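Local coordinates for protein peptide synthetase, module 7 (Actinoplanes teichomyceticus, PDB 4TX3) that probably serves as a condensation-like domain of the non-ribosomal peptide synthetase for a teicoplanin-type glycopeptide, acting as a docking platform for tailoring oxygenases rather than forming peptide bonds, at residues B[262-267]-B[318-323]; B[273-278]-B[457-462]. All coordinates share one frame; numbering follows the deposited sequence.

Interaction 1. Residues B[262-267]-B[318-323]; sequences PQLVQA and PTFLEV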
loop_
_atom_site.group_PDB
_atom_site.type_symbol
_atom_site.label_atom_id
_atom_site.label_comp_id
_atom_site.label_asym_id
_atom_site.label_seq_id
_atom_site.Cartn_x
_atom_site.Cartn_y
_atom_site.Cartn_z
ATOM N N PRO B 262 -20.825 -0.910 -2.539
ATOM C CA PRO B 262 -21.130 0.511 -2.281
ATOM C C PRO B 262 -22.414 0.987 -2.952
ATOM O O PRO B 262 -23.138 1.808 -2.391
ATOM C CB PRO B 262 -19.915 1.245 -2.857
ATOM C CG PRO B 262 -18.808 0.245 -2.769
ATOM C CD PRO B 262 -19.434 -1.096 -3.011
ATOM N N GLN B 263 -22.716 0.454 -4.127
ATOM C CA GLN B 263 -23.930 0.869 -4.829
ATOM C C GLN B 263 -25.189 0.206 -4.237
ATOM O O GLN B 263 -26.256 0.809 -4.217
ATOM C CB GLN B 263 -23.809 0.561 -6.325
ATOM C CG GLN B 263 -22.668 1.279 -7.024
ATOM C CD GLN B 263 -22.604 0.971 -8.518
ATOM O OE1 GLN B 263 -23.100 -0.054 -8.983
ATOM N NE2 GLN B 263 -22.004 1.873 -9.278
ATOM N N LEU B 264 -25.063 -1.028 -3.752
ATOM C CA LEU B 264 -26.177 -1.708 -3.097
ATOM C C LEU B 264 -26.646 -0.947 -1.873
ATOM O O LEU B 264 -27.847 -0.783 -1.658
ATOM C CB LEU B 264 -25.791 -3.127 -2.684
ATOM C CG LEU B 264 -25.533 -4.143 -3.794
ATOM C CD1 LEU B 264 -25.425 -5.516 -3.204
ATOM C CD2 LEU B 264 -26.622 -4.117 -4.812
ATOM N N VAL B 265 -25.690 -0.495 -1.069
ATOM C CA VAL B 265 -25.990 0.248 0.153
ATOM C C VAL B 265 -26.538 1.629 -0.212
ATOM O O VAL B 265 -27.426 2.166 0.455
ATOM C CB VAL B 265 -24.728 0.381 1.057
ATOM C CG1 VAL B 265 -25.017 1.234 2.271
ATOM C CG2 VAL B 265 -24.224 -1.008 1.481
ATOM N N GLN B 266 -26.021 2.203 -1.289
ATOM C CA GLN B 266 -26.550 3.480 -1.741
ATOM C C GLN B 266 -28.017 3.341 -2.140
ATOM O O GLN B 266 -28.835 4.219 -1.850
ATOM C CB GLN B 266 -25.730 4.019 -2.899
ATOM C CG GLN B 266 -26.197 5.354 -3.371
ATOM C CD GLN B 266 -25.291 5.899 -4.435
ATOM O OE1 GLN B 266 -24.192 5.378 -4.637
ATOM N NE2 GLN B 266 -25.743 6.947 -5.142
ATOM N N ALA B 267 -28.349 2.224 -2.787
ATOM C CA ALA B 267 -29.740 1.950 -3.148
ATOM C C ALA B 267 -30.604 1.888 -1.896
ATOM O O ALA B 267 -31.591 2.617 -1.764
ATOM C CB ALA B 267 -29.841 0.658 -3.924
ATOM N N PRO B 318 -40.349 1.329 -6.721
ATOM C CA PRO B 318 -39.381 0.374 -7.275
ATOM C C PRO B 318 -38.986 -0.757 -6.312
ATOM O O PRO B 318 -38.871 -0.554 -5.101
ATOM C CB PRO B 318 -38.155 1.250 -7.573
ATOM C CG PRO B 318 -38.578 2.672 -7.305
ATOM C CD PRO B 318 -39.722 2.616 -6.383
ATOM N N THR B 319 -38.783 -1.948 -6.858
ATOM C CA THR B 319 -38.091 -2.996 -6.118
ATOM C C THR B 319 -36.679 -2.522 -5.791
ATOM O O THR B 319 -36.136 -1.634 -6.477
ATOM C CB THR B 319 -37.979 -4.288 -6.910
ATOM O OG1 THR B 319 -37.064 -4.084 -7.999
ATOM C CG2 THR B 319 -39.334 -4.703 -7.444
ATOM N N PHE B 320 -36.088 -3.110 -4.754
ATOM C CA PHE B 320 -34.694 -2.845 -4.414
ATOM C C PHE B 320 -33.808 -3.003 -5.633
ATOM O O PHE B 320 -32.970 -2.144 -5.923
ATOM C CB PHE B 320 -34.213 -3.785 -3.301
ATOM C CG PHE B 320 -32.731 -3.772 -3.099
ATOM C CD1 PHE B 320 -32.104 -2.666 -2.538
ATOM C CD2 PHE B 320 -31.953 -4.857 -3.487
ATOM C CE1 PHE B 320 -30.727 -2.649 -2.367
ATOM C CE2 PHE B 320 -30.571 -4.849 -3.312
ATOM C CZ PHE B 320 -29.956 -3.752 -2.748
ATOM N N LEU B 321 -34.008 -4.103 -6.349
ATOM C CA LEU B 321 -33.209 -4.405 -7.530
ATOM C C LEU B 321 -33.388 -3.339 -8.609
ATOM O O LEU B 321 -32.428 -2.986 -9.301
ATOM C CB LEU B 321 -33.573 -5.781 -8.093
ATOM C CG LEU B 321 -33.095 -7.033 -7.373
ATOM C CD1 LEU B 321 -33.713 -8.236 -8.058
ATOM C CD2 LEU B 321 -31.578 -7.108 -7.395
ATOM N N GLU B 322 -34.607 -2.829 -8.756
ATOM C CA GLU B 322 -34.829 -1.721 -9.680
ATOM C C GLU B 322 -34.058 -0.468 -9.246
ATOM O O GLU B 322 -33.527 0.267 -10.099
ATOM C CB GLU B 322 -36.331 -1.427 -9.824
ATOM C CG GLU B 322 -37.033 -2.446 -10.750
ATOM C CD GLU B 322 -38.565 -2.465 -10.646
ATOM O OE1 GLU B 322 -39.116 -2.108 -9.576
ATOM O OE2 GLU B 322 -39.213 -2.857 -11.650
ATOM N N VAL B 323 -33.965 -0.237 -7.935
ATOM C CA VAL B 323 -33.243 0.931 -7.438
ATOM C C VAL B 323 -31.739 0.795 -7.699
ATOM O O VAL B 323 -31.084 1.756 -8.122
ATOM C CB VAL B 323 -33.476 1.159 -5.949
ATOM C CG1 VAL B 323 -32.652 2.350 -5.474
ATOM C CG2 VAL B 323 -34.961 1.384 -5.669
#

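Interaction 2. Residues B[273-278]-B[457-462]; sequences LTRYGA and LDILLD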
loop_
_atom_site.group_PDB
_atom_site.type_symbol
_atom_site.label_atom_id
_atom_site.label_comp_id
_atom_site.label_asym_id
_atom_site.label_seq_id
_atom_site.Cartn_x
_atom_site.Cartn_y
_atom_site.Cartn_z
ATOM N N LEU B 273 -34.591 6.807 2.760
ATOM C CA LEU B 273 -34.885 8.238 2.831
ATOM C C LEU B 273 -36.253 8.536 2.207
ATOM O O LEU B 273 -36.997 9.359 2.720
ATOM C CB LEU B 273 -33.779 9.056 2.158
ATOM C CG LEU B 273 -32.428 9.041 2.886
ATOM C CD1 LEU B 273 -31.327 9.562 1.992
ATOM C CD2 LEU B 273 -32.496 9.864 4.161
ATOM N N THR B 274 -36.588 7.861 1.109
ATOM C CA THR B 274 -37.914 8.009 0.532
ATOM C C THR B 274 -38.955 7.596 1.569
ATOM O O THR B 274 -39.947 8.273 1.765
ATOM C CB THR B 274 -38.089 7.167 -0.751
ATOM O OG1 THR B 274 -37.257 7.695 -1.793
ATOM C CG2 THR B 274 -39.534 7.215 -1.215
ATOM N N ARG B 275 -38.689 6.492 2.250
ATOM C CA ARG B 275 -39.545 5.979 3.308
ATOM C C ARG B 275 -39.594 6.915 4.525
ATOM O O ARG B 275 -40.566 6.943 5.252
ATOM C CB ARG B 275 -39.040 4.591 3.704
ATOM C CG ARG B 275 -39.996 3.787 4.527
ATOM C CD ARG B 275 -41.245 3.388 3.750
ATOM N NE ARG B 275 -42.032 2.447 4.548
ATOM C CZ ARG B 275 -42.738 2.779 5.632
ATOM N NH1 ARG B 275 -42.794 4.037 6.068
ATOM N NH2 ARG B 275 -43.406 1.846 6.286
ATOM N N TYR B 276 -38.526 7.666 4.754
ATOM C CA TYR B 276 -38.504 8.654 5.828
ATOM C C TYR B 276 -39.279 9.921 5.497
ATOM O O TYR B 276 -39.548 10.742 6.400
ATOM C CB TYR B 276 -37.081 9.069 6.170
ATOM C CG TYR B 276 -36.610 8.566 7.519
ATOM C CD1 TYR B 276 -36.547 9.412 8.615
ATOM C CD2 TYR B 276 -36.213 7.257 7.686
ATOM C CE1 TYR B 276 -36.105 8.962 9.836
ATOM C CE2 TYR B 276 -35.789 6.793 8.901
ATOM C CZ TYR B 276 -35.729 7.640 9.972
ATOM O OH TYR B 276 -35.280 7.136 11.172
ATOM N N GLY B 277 -39.601 10.097 4.208
ATOM C CA GLY B 277 -40.346 11.252 3.752
ATOM C C GLY B 277 -39.606 12.240 2.871
ATOM O O GLY B 277 -40.056 13.373 2.714
ATOM N N ALA B 278 -38.492 11.833 2.275
ATOM C CA ALA B 278 -37.692 12.772 1.501
ATOM C C ALA B 278 -38.127 12.891 0.048
ATOM O O ALA B 278 -37.548 13.677 -0.702
ATOM C CB ALA B 278 -36.224 12.382 1.558
ATOM N N LEU B 457 -41.237 -1.808 2.903
ATOM C CA LEU B 457 -40.128 -1.816 3.854
ATOM C C LEU B 457 -40.665 -1.638 5.273
ATOM O O LEU B 457 -41.418 -0.705 5.554
ATOM C CB LEU B 457 -39.107 -0.722 3.534
ATOM C CG LEU B 457 -38.316 -0.837 2.226
ATOM C CD1 LEU B 457 -37.306 0.295 2.098
ATOM C CD2 LEU B 457 -37.626 -2.192 2.058
ATOM N N ASP B 458 -40.288 -2.552 6.158
ATOM C CA ASP B 458 -40.648 -2.451 7.561
ATOM C C ASP B 458 -39.599 -1.631 8.314
ATOM O O ASP B 458 -38.433 -2.001 8.374
ATOM C CB ASP B 458 -40.792 -3.842 8.173
ATOM C CG ASP B 458 -41.189 -3.798 9.647
ATOM O OD1 ASP B 458 -41.808 -2.798 10.078
ATOM O OD2 ASP B 458 -40.872 -4.765 10.379
ATOM N N ILE B 459 -40.016 -0.509 8.875
ATOM C CA ILE B 459 -39.111 0.338 9.632
ATOM C C ILE B 459 -39.556 0.454 11.084
ATOM O O ILE B 459 -39.112 1.352 11.809
ATOM C CB ILE B 459 -39.031 1.747 9.042
ATOM C CG1 ILE B 459 -40.404 2.412 9.138
ATOM C CG2 ILE B 459 -38.529 1.694 7.619
ATOM C CD1 ILE B 459 -40.434 3.821 8.694
ATOM N N LEU B 460 -40.454 -0.429 11.500
ATOM C CA LEU B 460 -40.863 -0.463 12.891
ATOM C C LEU B 460 -39.663 -0.864 13.728
ATOM O O LEU B 460 -39.001 -1.855 13.419
ATOM C CB LEU B 460 -42.022 -1.435 13.105
ATOM C CG LEU B 460 -42.509 -1.467 14.554
ATOM C CD1 LEU B 460 -43.204 -0.157 14.897
ATOM C CD2 LEU B 460 -43.415 -2.662 14.805
ATOM N N LEU B 461 -39.363 -0.085 14.763
ATOM C CA LEU B 461 -38.254 -0.409 15.655
ATOM C C LEU B 461 -38.744 -0.846 17.036
ATOM O O LEU B 461 -39.589 -0.172 17.649
ATOM C CB LEU B 461 -37.306 0.787 15.804
ATOM C CG LEU B 461 -36.382 1.184 14.661
ATOM C CD1 LEU B 461 -35.724 2.522 14.986
ATOM C CD2 LEU B 461 -35.348 0.096 14.375
ATOM N N ASP B 462 -38.202 -1.970 17.513
ATOM C CA ASP B 462 -38.422 -2.469 18.878
ATOM C C ASP B 462 -37.831 -1.505 19.919
ATOM O O ASP B 462 -36.942 -0.708 19.602
ATOM C CB ASP B 462 -37.797 -3.859 19.043
ATOM C CG ASP B 462 -36.430 -3.981 18.341
ATOM O OD1 ASP B 462 -36.246 -3.331 17.282
ATOM O OD2 ASP B 462 -35.534 -4.700 18.854
#

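Interaction 1. Residues B[262-267]-B[318-323]
A267 and V323 bring the two backbones closest, their CA atoms 5.6 Å apart, where helix 261-278 runs past the first turn of helix 320-334 in the condensation-domain fold. This is helix-to-helix packing that begins at a capped helix start: T319 and E322 form a capping box, with E322 N giving a bond to T319 OG1 (2.9 Å) and T319 N returning one to E322 OE1 (2.7 Å). The box closes the first turn of the helix that carries F320 and V323; V323 points toward the neighbouring helix, and F320 reaches it with its ring. At this closest point A267 puts its methyl CB against V323 CG1 at 3.6 Å and also touches F320 CE1, which it meets obliquely. F320 holds CG anti to its backbone N (chi1 168°), which sends the ring across towards helix 261-278, its CE1-CZ edge arriving beside L264. There the side chain of L264 crosses it at about a right angle, with methyl CD2 3.9 Å from F320 CZ. L250 of helix 244-255 also touches both L264 and F320, so three helices share this apolar cluster. No hydrogen bond links the segments; the most polar touch is L264 O, which lies in the ring plane of F320, 3.5 Å from the edge atom CE1.

Interaction 2. Residues B[273-278]-B[457-462]
R275 reaches from the last turns of helix 261-278 to the irregular chain at L457 and I459. Its NH2 and NE both reach one carbonyl oxygen, L457 O, through weak bonds, each bent to 131°, at 3.3 Å from NH2 and 3.4 Å from NE. The oxygen meets the guanidinium obliquely, a loose forked grip. I459 supplies the apolar half of the contact. Its CG1–CD1 arm lies over one face of the guanidinium, offset toward the rim, with CD1 3.5 Å from R275 NH1, while the other branch, CG2, rests 4.0 Å from R275 CG. A bend at chi2 (67°) lets the arginine use both its chain and its flat head on the same isoleucine. An alanine in place of R275 takes away both donors and the flat group under I459, which would probably leave L457 O without these partners and open a gap between helix and chain.

Further out, D458 OD1 accepts from L460 N at 3.1 Å, an Asx turn that shapes the chain around I459. Helix 429-448 steadies the same stretch: R441 forms a salt bridge with D458 OD2, and R438 bonds both I459 O and Y276 OH, joining the two segments through a third element. On the helix side, G277 has positive phi, and A278 N closes back on L273 O at 2.9 Å. The contact therefore pairs a helix finished by a Schellman motif, just beyond R275, with an Asx-turned chain near the C-terminal end of a condensation-type domain.

Helix 261-278 takes part in both contacts and shows how one helix can change its chemistry along its length. In interaction 1 its earlier turns meet another helix, and all four touching residues are buried and apolar in their packing. In interaction 2 its final turns meet a chain without regular structure, in a partly buried place where a charged side chain combines weak polar bonds with aliphatic cover. The buried areas are nearly equal, about 199 and 204 Å², so it is character more than size that separates them. Their centres lie 15 Å apart and they do not touch, yet the segments alternate along the sequence, and helix 261-278 is tied to two later parts of the domain.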